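Local coordinates for protein mRNA-capping enzyme subunit alpha (Saccharomyces cerevisiae, PDB 3KYH) that catalyses the second step of mRNA capping, transferring GMP from GTP to the 5'-diphosphate end of RNA through a covalent enzyme-GMP intermediate, at residues K61-Y67 and S245-K249; R109-L113 and T124-G128. All coordinates share one frame; numbering follows the deposited sequence.

Interaction 1: K61-Y67 and S245-K249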
loop_
_atom_site.group_PDB
_atom_site.type_symbol
_atom_site.label_atom_id
_atom_site.label_comp_id
_atom_site.label_asym_id
_atom_site.label_seq_id
_atom_site.Cartn_x
_atom_site.Cartn_y
_atom_site.Cartn_z
ATOM N N LYS C 61 -1.134 -53.029 35.133
ATOM C CA LYS C 61 0.153 -53.050 34.451
ATOM C C LYS C 61 1.340 -53.310 35.367
ATOM O O LYS C 61 2.268 -54.034 34.983
ATOM C CB LYS C 61 0.375 -51.745 33.674
ATOM C CG LYS C 61 -0.817 -51.229 32.859
ATOM C CD LYS C 61 -1.150 -52.052 31.616
ATOM C CE LYS C 61 -2.550 -51.697 31.106
ATOM N NZ LYS C 61 -2.904 -50.233 31.195
ATOM N N LEU C 62 1.323 -52.718 36.558
ATOM C CA LEU C 62 2.381 -52.934 37.541
ATOM C C LEU C 62 2.174 -54.242 38.277
ATOM O O LEU C 62 3.115 -54.760 38.864
ATOM C CB LEU C 62 2.476 -51.754 38.510
ATOM C CG LEU C 62 3.581 -51.578 39.569
ATOM C CD1 LEU C 62 3.220 -52.220 40.911
ATOM C CD2 LEU C 62 4.995 -51.969 39.107
ATOM N N LEU C 63 0.953 -54.777 38.236
ATOM C CA LEU C 63 0.661 -56.105 38.792
ATOM C C LEU C 63 0.990 -57.259 37.831
ATOM O O LEU C 63 1.472 -58.289 38.294
ATOM C CB LEU C 63 -0.785 -56.198 39.322
ATOM C CG LEU C 63 -1.476 -57.531 39.705
ATOM C CD1 LEU C 63 -0.813 -58.286 40.868
ATOM C CD2 LEU C 63 -2.961 -57.305 40.024
ATOM N N ALA C 64 0.771 -57.073 36.522
ATOM C CA ALA C 64 0.897 -58.146 35.506
ATOM C C ALA C 64 2.236 -58.285 34.727
ATOM O O ALA C 64 2.348 -59.091 33.782
ATOM C CB ALA C 64 -0.282 -58.067 34.532
ATOM N N HIS C 65 3.252 -57.527 35.147
ATOM C CA HIS C 65 4.555 -57.504 34.485
ATOM C C HIS C 65 5.693 -57.404 35.501
ATOM O O HIS C 65 5.480 -57.581 36.712
ATOM C CB HIS C 65 4.632 -56.321 33.507
ATOM C CG HIS C 65 3.853 -56.523 32.247
ATOM N ND1 HIS C 65 2.521 -56.179 32.132
ATOM C CD2 HIS C 65 4.225 -57.024 31.041
ATOM C CE1 HIS C 65 2.102 -56.478 30.913
ATOM N NE2 HIS C 65 3.115 -56.993 30.232
ATOM N N ASP C 66 6.890 -57.109 34.977
ATOM C CA ASP C 66 8.126 -56.971 35.751
ATOM C C ASP C 66 8.680 -55.596 35.362
ATOM O O ASP C 66 9.013 -55.372 34.202
ATOM C CB ASP C 66 9.122 -58.095 35.396
ATOM C CG ASP C 66 8.475 -59.491 35.284
ATOM O OD1 ASP C 66 9.042 -60.432 35.870
ATOM O OD2 ASP C 66 7.455 -59.689 34.576
ATOM N N TYR C 67 8.754 -54.678 36.327
ATOM C CA TYR C 67 8.937 -53.242 36.060
ATOM C C TYR C 67 10.149 -52.567 36.702
ATOM O O TYR C 67 10.733 -53.084 37.652
ATOM C CB TYR C 67 7.687 -52.485 36.495
ATOM C CG TYR C 67 6.765 -52.025 35.383
ATOM C CD1 TYR C 67 5.676 -52.813 34.972
ATOM C CD2 TYR C 67 6.935 -50.760 34.803
ATOM C CE1 TYR C 67 4.790 -52.357 33.995
ATOM C CE2 TYR C 67 6.087 -50.305 33.791
ATOM C CZ TYR C 67 5.014 -51.108 33.400
ATOM O OH TYR C 67 4.164 -50.651 32.414
ATOM N N SER C 245 1.151 -46.871 26.020
ATOM C CA SER C 245 0.237 -47.255 27.117
ATOM C C SER C 245 0.848 -47.926 28.360
ATOM O O SER C 245 0.177 -48.037 29.401
ATOM C CB SER C 245 -0.924 -48.090 26.547
ATOM O OG SER C 245 -1.748 -48.649 27.557
ATOM N N LEU C 246 2.110 -48.354 28.230
ATOM C CA LEU C 246 2.864 -48.988 29.320
ATOM C C LEU C 246 4.136 -48.258 29.831
ATOM O O LEU C 246 4.823 -48.768 30.736
ATOM C CB LEU C 246 3.101 -50.485 29.041
ATOM C CG LEU C 246 1.905 -51.459 28.983
ATOM C CD1 LEU C 246 1.348 -51.774 27.542
ATOM C CD2 LEU C 246 2.299 -52.753 29.708
ATOM N N LEU C 247 4.428 -47.065 29.300
ATOM C CA LEU C 247 5.516 -46.238 29.861
ATOM C C LEU C 247 4.960 -45.101 30.720
ATOM O O LEU C 247 4.265 -44.221 30.197
ATOM C CB LEU C 247 6.447 -45.685 28.779
ATOM C CG LEU C 247 7.581 -44.758 29.254
ATOM C CD1 LEU C 247 8.808 -45.505 29.861
ATOM C CD2 LEU C 247 7.991 -43.826 28.110
ATOM N N LEU C 248 5.331 -45.082 32.004
ATOM C CA LEU C 248 4.636 -44.252 32.997
ATOM C C LEU C 248 5.423 -43.125 33.664
ATOM O O LEU C 248 6.552 -43.347 34.113
ATOM C CB LEU C 248 4.028 -45.155 34.077
ATOM C CG LEU C 248 3.084 -46.290 33.656
ATOM C CD1 LEU C 248 2.799 -47.204 34.851
ATOM C CD2 LEU C 248 1.786 -45.773 33.019
ATOM N N LYS C 249 4.800 -41.944 33.775
ATOM C CA LYS C 249 5.383 -40.791 34.487
ATOM C C LYS C 249 4.638 -40.319 35.738
ATOM O O LYS C 249 3.490 -39.852 35.658
ATOM C CB LYS C 249 5.675 -39.609 33.556
ATOM C CG LYS C 249 4.468 -38.910 32.903
ATOM C CD LYS C 249 4.917 -37.734 32.003
ATOM C CE LYS C 249 3.689 -37.184 31.258
ATOM N NZ LYS C 249 3.895 -36.015 30.352
#
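The hydroxyl of Y67 donates a hydrogen bond to the backbone O of L246, OH to O 2.6 Å. The bond lies in the carbonyl plane and uses a lone pair, with an angle of 129° at the oxygen, which itself sits at the edge of the tyrosine ring. The stretch that follows helix 55-62 and leads into strand 67-73 here meets the corner at S245 and L246 that precedes strand 247-249. L246 is the hydrophobic piece between them. Its CG is anti to the carbonyl carbon (chi1 -65°), and from there CD2 reaches over one face of the H65 imidazole, 4.3 Å from the ring centroid, a CH-pi contact. K61 crosses the same leucine at about a right angle, its CD 4.0 Å from CD2 of L246; beyond it NZ of K61 lies 4.1 Å from OG of S245 and has a weak, long ion pair with D57. From the strand, L248 adds its CD1 methyl near the Y67 hydroxyl. One directional bond thus fixes where the buried tyrosine ring ends, while apolar contacts surround the L246 side chain; strand 67-73, which Y67 begins, carries K72, the lysine that forms the GMP adduct.

Interaction 2: R109-L113 and T124-G128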
loop_
_atom_site.group_PDB
_atom_site.type_symbol
_atom_site.label_atom_id
_atom_site.label_comp_id
_atom_site.label_asym_id
_atom_site.label_seq_id
_atom_site.Cartn_x
_atom_site.Cartn_y
_atom_site.Cartn_z
ATOM N N ARG C 109 34.866 -40.390 19.972
ATOM C CA ARG C 109 35.284 -41.614 19.308
ATOM C C ARG C 109 34.505 -42.830 19.814
ATOM O O ARG C 109 34.959 -43.560 20.709
ATOM C CB ARG C 109 36.804 -41.788 19.437
ATOM C CG ARG C 109 37.632 -40.857 18.526
ATOM C CD ARG C 109 37.894 -39.469 19.129
ATOM N NE ARG C 109 38.494 -38.562 18.147
ATOM C CZ ARG C 109 39.302 -37.543 18.439
ATOM N NH1 ARG C 109 39.661 -37.278 19.698
ATOM N NH2 ARG C 109 39.784 -36.796 17.452
ATOM N N PHE C 110 33.318 -43.016 19.239
ATOM C CA PHE C 110 32.457 -44.137 19.607
ATOM C C PHE C 110 32.799 -45.376 18.760
ATOM O O PHE C 110 32.693 -45.311 17.531
ATOM C CB PHE C 110 30.979 -43.739 19.575
ATOM C CG PHE C 110 30.635 -42.544 20.467
ATOM C CD1 PHE C 110 29.664 -41.621 20.064
ATOM C CD2 PHE C 110 31.272 -42.346 21.713
ATOM C CE1 PHE C 110 29.366 -40.503 20.857
ATOM C CE2 PHE C 110 30.955 -41.239 22.543
ATOM C CZ PHE C 110 30.002 -40.319 22.111
ATOM N N PRO C 111 33.259 -46.479 19.411
ATOM C CA PRO C 111 33.944 -47.653 18.830
ATOM C C PRO C 111 33.260 -49.034 18.840
ATOM O O PRO C 111 32.114 -49.164 18.394
ATOM C CB PRO C 111 35.211 -47.746 19.698
ATOM C CG PRO C 111 34.922 -46.926 20.922
ATOM C CD PRO C 111 33.503 -46.456 20.860
ATOM N N ARG C 112 34.050 -50.052 19.201
ATOM C CA ARG C 112 33.589 -51.350 19.698
ATOM C C ARG C 112 34.752 -51.996 20.476
ATOM O O ARG C 112 35.656 -51.304 20.978
ATOM C CB ARG C 112 33.227 -52.269 18.540
ATOM C CG ARG C 112 31.826 -52.190 18.004
ATOM C CD ARG C 112 31.973 -52.027 16.488
ATOM N NE ARG C 112 30.910 -52.653 15.700
ATOM C CZ ARG C 112 30.421 -52.162 14.566
ATOM N NH1 ARG C 112 30.888 -51.010 14.084
ATOM N NH2 ARG C 112 29.445 -52.824 13.924
ATOM N N LEU C 113 34.688 -53.324 20.617
ATOM C CA LEU C 113 35.867 -54.146 20.885
ATOM C C LEU C 113 35.511 -55.591 20.489
ATOM O O LEU C 113 35.221 -56.407 21.374
ATOM C CB LEU C 113 36.360 -54.039 22.342
ATOM C CG LEU C 113 37.877 -54.127 22.574
ATOM C CD1 LEU C 113 38.362 -52.754 23.020
ATOM C CD2 LEU C 113 38.270 -55.171 23.636
ATOM N N THR C 124 38.768 -48.654 15.452
ATOM C CA THR C 124 37.403 -49.199 15.433
ATOM C C THR C 124 36.348 -48.092 15.614
ATOM O O THR C 124 36.694 -46.965 15.980
ATOM C CB THR C 124 37.246 -50.231 16.534
ATOM O OG1 THR C 124 37.673 -49.637 17.758
ATOM C CG2 THR C 124 38.106 -51.447 16.252
ATOM N N LEU C 125 35.075 -48.414 15.369
ATOM C CA LEU C 125 34.027 -47.387 15.241
ATOM C C LEU C 125 32.589 -47.862 15.556
ATOM O O LEU C 125 32.382 -49.053 15.777
ATOM C CB LEU C 125 34.128 -46.732 13.847
ATOM C CG LEU C 125 34.434 -45.238 13.630
ATOM C CD1 LEU C 125 33.144 -44.500 13.395
ATOM C CD2 LEU C 125 35.287 -44.515 14.697
ATOM N N GLN C 126 31.627 -46.925 15.583
ATOM C CA GLN C 126 30.189 -47.170 15.832
ATOM C C GLN C 126 29.357 -46.532 14.712
ATOM O O GLN C 126 29.604 -45.378 14.352
ATOM C CB GLN C 126 29.771 -46.563 17.182
ATOM C CG GLN C 126 28.524 -47.174 17.836
ATOM C CD GLN C 126 28.834 -48.161 18.971
ATOM O OE1 GLN C 126 29.802 -47.954 19.729
ATOM N NE2 GLN C 126 27.979 -49.209 19.127
ATOM N N ASP C 127 28.389 -47.291 14.183
ATOM C CA ASP C 127 27.555 -46.945 12.990
ATOM C C ASP C 127 26.175 -47.510 13.230
ATOM O O ASP C 127 26.041 -48.738 13.394
ATOM C CB ASP C 127 28.099 -47.596 11.690
ATOM C CG ASP C 127 27.170 -47.439 10.435
ATOM O OD1 ASP C 127 25.919 -47.252 10.497
ATOM O OD2 ASP C 127 27.724 -47.603 9.319
ATOM N N GLY C 128 25.183 -46.617 13.140
ATOM C CA GLY C 128 23.774 -46.907 13.414
ATOM C C GLY C 128 23.515 -47.152 14.893
ATOM O O GLY C 128 23.263 -48.292 15.319
#
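R112 runs its side chain alongside the backbone carbonyl of L125, so that CD and the guanidinium both come up to the same oxygen. NH1 makes the bond, 3.0 Å from O of L125 with an N-H...O angle of 156°. The donor stands 47° above the carbonyl plane, off the lone pairs, and the oxygen lies near the edge of the guanidinium. Bends at chi2 (129°) and chi3 turn the chain back toward this carbonyl. A leucine in its place would probably leave the L125 oxygen without its guanidinium donor. Both segments belong to the long connection between strands 102-105 and 129-139 of the nucleotidyltransferase domain; neither forms a strand, and the two pieces cross rather than run side by side, their end-to-end directions differing by 111°. The backbones pass close to each other at P111 and L125, although the fine detail of that crossing is doubtful in the model. On one flank, CB of P111 packs 3.7 Å from OG1 of T124, a hydroxyl that is hydrogen-bonded to O of E120. On the other, CB of F110 meets CB of Q126 at 3.9 Å, while the phenylalanine ring leads away to M80 and I82 and meets F179 of helix 168-189 edge-to-face.

The two contacts lie in different parts of one catalytic domain: their centres are 33 Å apart and their nearest atoms about 20 Å, so they do not touch. Along the chain the order is 61-67, 109-113, 124-128, 245-249, so interaction 1, a long-range closure, brackets the local interaction 2. Interaction 1 borders the five-stranded mixed sheet in which 229-233 separates strands 67-73 and 247-249. Interaction 2 belongs to a loop joining strands 102-105 and 129-139 of the second sheet. The chain enters that sheet between strands 67-73 and 76-84 and returns between 200-203 and 207-208. The first contact thus lies around the nucleotidyl-accepting lysine, whereas the second is packing remote from it.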